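Side-chain contacts in peptidase, zinc-dependent (Methanocorpusculum labreanum, PDB 3LMC), which is probably a zinc-dependent metallopeptidase of family M54, carrying a zinc ion and a four-cysteine iron site: residues V13-P18 against A134-L139; R66-F71 against E79-F84. All coordinates share one frame; numbering follows the deposited sequence.

Contact 1 of 2, residues V13-P18 against A134-L139; sequences VGLSRP and ADDSAL
Leu15 sends CG away from its own carbonyl carbon and beside its backbone N (chi1 -55°), and the extended second torsion that follows spreads its two methyl groups against two residues of the facing helix. Leu139 answers with the other choice: its CG is anti to the backbone N (chi1 -175°), which brings CD2 up to Leu15. The two leucines meet methyl to methyl, Leu15 CD1 lying 3.6 Å from Leu139 CD2, with their side chains crossing at about a right angle. The second branch of Leu15 is used one turn earlier on the helix, where CD2 comes to 3.6 Å from Asp136 CB. Asp136 thus offers its methylene at the more exposed margin, while Leu15 and Leu139 are buried.

The helix that receives Leu15 begins at this point. Asp135, at the N-cap position, accepts from Ala138 N through OD1 over 3.1 Å; the bond is nearly straight at the hydrogen (171°) but reaches the oxygen from well above the carboxylate plane. The cap closes the start of the first turn, on which Asp136 and Leu139 both face Leu15. Around them, Trp7 of strand 3-7 and Ile140 also touch Leu15, whereas Pro122 and Leu125 pack on Leu139. The 3-10 turn before helix 16-27 is joined in this way to the start of helix 136-154, which farther along carries the zinc ligands His149 and His153. Between the two segments the chemistry is purely van der Waals, implying cohesion from buried leucine methyls without a polar bond to set the alignment.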
loop_
_atom_site.group_PDB
_atom_site.type_symbol
_atom_site.label_atom_id
_atom_site.label_comp_id
_atom_site.label_asym_id
_atom_site.label_seq_id
_atom_site.Cartn_x
_atom_site.Cartn_y
_atom_site.Cartn_z
ATOM N N VAL A 13 -13.785 -0.755 -7.666
ATOM C CA VAL A 13 -12.811 -0.092 -8.548
ATOM C C VAL A 13 -13.128 1.401 -8.735
ATOM O O VAL A 13 -12.310 2.173 -9.234
ATOM C CB VAL A 13 -12.670 -0.813 -9.908
ATOM C CG1 VAL A 13 -12.052 -2.216 -9.716
ATOM C CG2 VAL A 13 -14.021 -0.914 -10.625
ATOM N N GLY A 14 -14.314 1.807 -8.303
ATOM C CA GLY A 14 -14.715 3.201 -8.397
ATOM C C GLY A 14 -13.890 4.069 -7.450
ATOM O O GLY A 14 -13.808 5.289 -7.627
ATOM N N LEU A 15 -13.285 3.438 -6.443
ATOM C CA LEU A 15 -12.453 4.151 -5.476
ATOM C C LEU A 15 -11.010 4.254 -5.968
ATOM O O LEU A 15 -10.193 4.983 -5.388
ATOM C CB LEU A 15 -12.504 3.461 -4.108
ATOM C CG LEU A 15 -13.900 3.245 -3.506
ATOM C CD1 LEU A 15 -13.823 2.401 -2.243
ATOM C CD2 LEU A 15 -14.575 4.562 -3.215
ATOM N N SER A 16 -10.702 3.526 -7.040
ATOM C CA SER A 16 -9.328 3.445 -7.572
ATOM C C SER A 16 -8.755 4.799 -7.900
ATOM O O SER A 16 -7.687 5.178 -7.412
ATOM C CB SER A 16 -9.283 2.613 -8.857
ATOM O OG SER A 16 -9.152 1.245 -8.549
ATOM N N ARG A 17 -9.457 5.514 -8.766
ATOM C CA ARG A 17 -8.933 6.760 -9.298
ATOM C C ARG A 17 -8.691 7.803 -8.196
ATOM O O ARG A 17 -7.588 8.336 -8.090
ATOM C CB ARG A 17 -9.852 7.292 -10.390
ATOM C CG ARG A 17 -9.396 8.585 -11.012
ATOM C CD ARG A 17 -10.418 9.038 -12.034
ATOM N NE ARG A 17 -10.084 10.327 -12.624
ATOM C CZ ARG A 17 -10.843 10.947 -13.519
ATOM N NH1 ARG A 17 -11.976 10.383 -13.922
ATOM N NH2 ARG A 17 -10.472 12.123 -14.010
ATOM N N PRO A 18 -9.709 8.078 -7.354
ATOM C CA PRO A 18 -9.503 9.047 -6.268
ATOM C C PRO A 18 -8.331 8.668 -5.369
ATOM O O PRO A 18 -7.523 9.524 -5.017
ATOM C CB PRO A 18 -10.818 8.982 -5.465
ATOM C CG PRO A 18 -11.803 8.410 -6.387
ATOM C CD PRO A 18 -11.055 7.480 -7.306
ATOM N N ALA A 134 -21.863 1.468 4.187
ATOM C CA ALA A 134 -20.789 1.947 3.321
ATOM C C ALA A 134 -20.578 3.469 3.408
ATOM O O ALA A 134 -21.515 4.236 3.618
ATOM C CB ALA A 134 -21.056 1.532 1.870
ATOM N N ASP A 135 -19.329 3.898 3.234
ATOM C CA ASP A 135 -18.992 5.309 3.202
ATOM C C ASP A 135 -17.734 5.375 2.336
ATOM O O ASP A 135 -16.610 5.128 2.808
ATOM C CB ASP A 135 -18.740 5.818 4.633
ATOM C CG ASP A 135 -18.407 7.313 4.691
ATOM O OD1 ASP A 135 -18.057 7.898 3.640
ATOM O OD2 ASP A 135 -18.479 7.895 5.802
ATOM N N ASP A 136 -17.935 5.662 1.056
ATOM C CA ASP A 136 -16.837 5.676 0.101
ATOM C C ASP A 136 -15.768 6.707 0.449
ATOM O O ASP A 136 -14.575 6.426 0.339
ATOM C CB ASP A 136 -17.357 5.921 -1.312
ATOM C CG ASP A 136 -18.258 4.794 -1.812
ATOM O OD1 ASP A 136 -18.946 5.010 -2.824
ATOM O OD2 ASP A 136 -18.284 3.697 -1.208
ATOM N N SER A 137 -16.181 7.905 0.862
ATOM C CA SER A 137 -15.199 8.935 1.205
ATOM C C SER A 137 -14.328 8.524 2.386
ATOM O O SER A 137 -13.118 8.731 2.369
ATOM C CB SER A 137 -15.879 10.277 1.467
ATOM O OG SER A 137 -16.652 10.655 0.339
ATOM N N ALA A 138 -14.938 7.944 3.415
ATOM C CA ALA A 138 -14.164 7.443 4.548
ATOM C C ALA A 138 -13.163 6.395 4.082
ATOM O O ALA A 138 -12.016 6.414 4.503
ATOM C CB ALA A 138 -15.064 6.857 5.631
ATOM N N LEU A 139 -13.595 5.482 3.216
ATOM C CA LEU A 139 -12.705 4.402 2.805
ATOM C C LEU A 139 -11.525 4.923 1.981
ATOM O O LEU A 139 -10.403 4.438 2.140
ATOM C CB LEU A 139 -13.444 3.311 2.028
ATOM C CG LEU A 139 -12.548 2.109 1.683
ATOM C CD1 LEU A 139 -11.782 1.596 2.921
ATOM C CD2 LEU A 139 -13.347 0.964 1.016
#

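Contact 2 of 2, residues R66-F71 against E79-F84; sequences RMPQIF and EFYNKF
Tyr81 directs its ring from helix 78-88 toward the short helix 68-71, its CG anti to the backbone N (chi1 176°), and brings it up alongside that helix, where Pro68 and Phe71 meet it from the same side, Pro68 along CE1 and Phe71 at the hydroxyl end. The pyrrolidine of Pro68 crosses the tyrosine side chain at about a right angle: CG lies 3.9 Å from Tyr81 CE1, and Pro68 CA comes to 3.7 Å of the same carbon. Phe71 approaches obliquely. Its CB is 3.3 Å from Tyr81 OH, and the hydroxyl sits at the edge of the Phe71 ring, near its plane, while Ile70 CG2 covers one face of that ring. The phenol oxygen is hydrogen-bonded to Arg64 O; Met67 O is already taken by Ile70 N and Phe71 N. A leucine in place of Tyr81 would probably open a gap beside Pro68 and deprive Arg64 O of its hydroxyl partner. Through Tyr81, helix 78-88 packs against helix 68-71 and the end of helix 53-66, and Phe71 carries the packing inward to Phe63, to Ile34 of strand 31-34 and, edge-to-face, to His4 of strand 3-7.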
loop_
_atom_site.group_PDB
_atom_site.type_symbol
_atom_site.label_atom_id
_atom_site.label_comp_id
_atom_site.label_asym_id
_atom_site.label_seq_id
_atom_site.Cartn_x
_atom_site.Cartn_y
_atom_site.Cartn_z
ATOM N N ARG A 66 8.800 -10.512 -13.211
ATOM C CA ARG A 66 8.287 -11.346 -14.296
ATOM C C ARG A 66 7.465 -10.515 -15.296
ATOM O O ARG A 66 7.171 -10.984 -16.397
ATOM C CB ARG A 66 7.453 -12.499 -13.701
ATOM C CG ARG A 66 6.778 -13.430 -14.695
ATOM C CD ARG A 66 6.039 -14.574 -13.987
ATOM N NE ARG A 66 4.787 -14.136 -13.360
ATOM C CZ ARG A 66 3.577 -14.344 -13.876
ATOM N NH1 ARG A 66 3.436 -15.001 -15.032
ATOM N NH2 ARG A 66 2.500 -13.908 -13.230
HETATM N N MSE A 67 7.122 -9.276 -14.936
HETATM C CA MSE A 67 6.200 -8.472 -15.757
HETATM C C MSE A 67 6.741 -7.125 -16.258
HETATM O O MSE A 67 6.178 -6.081 -15.942
HETATM C CB MSE A 67 4.877 -8.242 -15.011
HETATM C CG MSE A 67 4.056 -9.507 -14.745
HETATM SE SE MSE A 67 3.496 -10.438 -16.407
HETATM C CE MSE A 67 2.047 -9.295 -16.957
ATOM N N PRO A 68 7.821 -7.146 -17.059
ATOM C CA PRO A 68 8.366 -5.911 -17.635
ATOM C C PRO A 68 7.332 -5.172 -18.466
ATOM O O PRO A 68 7.260 -3.934 -18.440
ATOM C CB PRO A 68 9.476 -6.414 -18.568
ATOM C CG PRO A 68 9.836 -7.752 -18.065
ATOM C CD PRO A 68 8.613 -8.334 -17.436
ATOM N N GLN A 69 6.547 -5.927 -19.225
ATOM C CA GLN A 69 5.567 -5.323 -20.115
ATOM C C GLN A 69 4.558 -4.468 -19.327
ATOM O O GLN A 69 3.909 -3.581 -19.893
ATOM C CB GLN A 69 4.879 -6.378 -21.001
ATOM C CG GLN A 69 4.065 -7.440 -20.266
ATOM C CD GLN A 69 4.862 -8.704 -19.935
ATOM O OE1 GLN A 69 6.045 -8.639 -19.605
ATOM N NE2 GLN A 69 4.202 -9.860 -20.009
ATOM N N ILE A 70 4.453 -4.708 -18.019
ATOM C CA ILE A 70 3.624 -3.846 -17.167
ATOM C C ILE A 70 4.402 -2.706 -16.481
ATOM O O ILE A 70 4.020 -1.547 -16.602
ATOM C CB ILE A 70 2.842 -4.653 -16.102
ATOM C CG1 ILE A 70 1.928 -5.678 -16.763
ATOM C CG2 ILE A 70 1.995 -3.731 -15.248
ATOM C CD1 ILE A 70 1.041 -6.397 -15.771
ATOM N N PHE A 71 5.492 -3.024 -15.780
ATOM C CA PHE A 71 6.118 -2.034 -14.886
ATOM C C PHE A 71 7.359 -1.291 -15.405
ATOM O O PHE A 71 7.719 -0.240 -14.862
ATOM C CB PHE A 71 6.450 -2.674 -13.535
ATOM C CG PHE A 71 5.259 -3.280 -12.848
ATOM C CD1 PHE A 71 4.363 -2.481 -12.148
ATOM C CD2 PHE A 71 5.027 -4.649 -12.910
ATOM C CE1 PHE A 71 3.256 -3.044 -11.524
ATOM C CE2 PHE A 71 3.926 -5.217 -12.277
ATOM C CZ PHE A 71 3.045 -4.419 -11.589
ATOM N N GLU A 79 17.597 -5.648 -19.182
ATOM C CA GLU A 79 18.541 -6.269 -18.266
ATOM C C GLU A 79 18.703 -5.414 -17.010
ATOM O O GLU A 79 18.824 -5.947 -15.907
ATOM C CB GLU A 79 19.897 -6.484 -18.948
ATOM C CG GLU A 79 20.699 -7.656 -18.385
ATOM C CD GLU A 79 21.991 -7.912 -19.157
ATOM O OE1 GLU A 79 22.569 -6.941 -19.701
ATOM O OE2 GLU A 79 22.428 -9.083 -19.217
ATOM N N PHE A 80 18.703 -4.092 -17.182
ATOM C CA PHE A 80 18.743 -3.173 -16.048
ATOM C C PHE A 80 17.498 -3.396 -15.167
ATOM O O PHE A 80 17.587 -3.391 -13.944
ATOM C CB PHE A 80 18.808 -1.726 -16.547
ATOM C CG PHE A 80 18.868 -0.687 -15.448
ATOM C CD1 PHE A 80 20.070 -0.080 -15.114
ATOM C CD2 PHE A 80 17.721 -0.298 -14.767
ATOM C CE1 PHE A 80 20.127 0.879 -14.109
ATOM C CE2 PHE A 80 17.772 0.666 -13.759
ATOM C CZ PHE A 80 18.963 1.250 -13.428
ATOM N N TYR A 81 16.345 -3.601 -15.797
ATOM C CA TYR A 81 15.087 -3.807 -15.076
ATOM C C TYR A 81 15.116 -5.107 -14.279
ATOM O O TYR A 81 14.661 -5.163 -13.124
ATOM C CB TYR A 81 13.917 -3.807 -16.059
ATOM C CG TYR A 81 12.559 -4.101 -15.452
ATOM C CD1 TYR A 81 12.044 -5.393 -15.446
ATOM C CD2 TYR A 81 11.778 -3.084 -14.913
ATOM C CE1 TYR A 81 10.794 -5.671 -14.905
ATOM C CE2 TYR A 81 10.521 -3.354 -14.372
ATOM C CZ TYR A 81 10.039 -4.646 -14.369
ATOM O OH TYR A 81 8.796 -4.920 -13.832
ATOM N N ASN A 82 15.632 -6.161 -14.904
ATOM C CA ASN A 82 15.728 -7.451 -14.232
ATOM C C ASN A 82 16.534 -7.341 -12.938
ATOM O O ASN A 82 16.140 -7.907 -11.919
ATOM C CB ASN A 82 16.328 -8.521 -15.152
ATOM C CG ASN A 82 16.111 -9.933 -14.622
ATOM O OD1 ASN A 82 17.036 -10.559 -14.104
ATOM N ND2 ASN A 82 14.877 -10.434 -14.739
ATOM N N LYS A 83 17.640 -6.603 -12.977
ATOM C CA LYS A 83 18.488 -6.452 -11.801
ATOM C C LYS A 83 17.945 -5.442 -10.807
ATOM O O LYS A 83 18.083 -5.615 -9.599
ATOM C CB LYS A 83 19.917 -6.052 -12.205
ATOM C CG LYS A 83 20.645 -7.104 -13.043
ATOM C CD LYS A 83 22.067 -6.672 -13.347
ATOM C CE LYS A 83 22.814 -7.693 -14.207
ATOM N NZ LYS A 83 23.409 -8.820 -13.430
ATOM N N PHE A 84 17.329 -4.376 -11.302
ATOM C CA PHE A 84 17.047 -3.255 -10.416
ATOM C C PHE A 84 15.577 -2.831 -10.288
ATOM O O PHE A 84 15.316 -1.730 -9.811
ATOM C CB PHE A 84 17.890 -2.041 -10.818
ATOM C CG PHE A 84 19.381 -2.307 -10.858
ATOM C CD1 PHE A 84 20.070 -2.650 -9.707
ATOM C CD2 PHE A 84 20.088 -2.174 -12.045
ATOM C CE1 PHE A 84 21.446 -2.878 -9.739
ATOM C CE2 PHE A 84 21.481 -2.397 -12.089
ATOM C CZ PHE A 84 22.151 -2.751 -10.943
#

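In the fold
Contacts 1 and 2 lie 31 Å apart between centres, about 13 Å at their nearest atoms, and share no helix. The first is buried and joins elements far apart in sequence, the approach to helix 16-27 and the start of helix 136-154; the second is only partly buried and ties together neighbours along the chain, helices 68-71 and 78-88. Contact 1 rests on aliphatic groups, with an aspartate at its margin. Contact 2 depends on one aromatic ring whose hydroxyl is bonded to helix 53-66. Both reach the five-stranded sheet, each through strand 3-7, contact 2 also through strand 31-34. Neither adjoins the zinc or iron site.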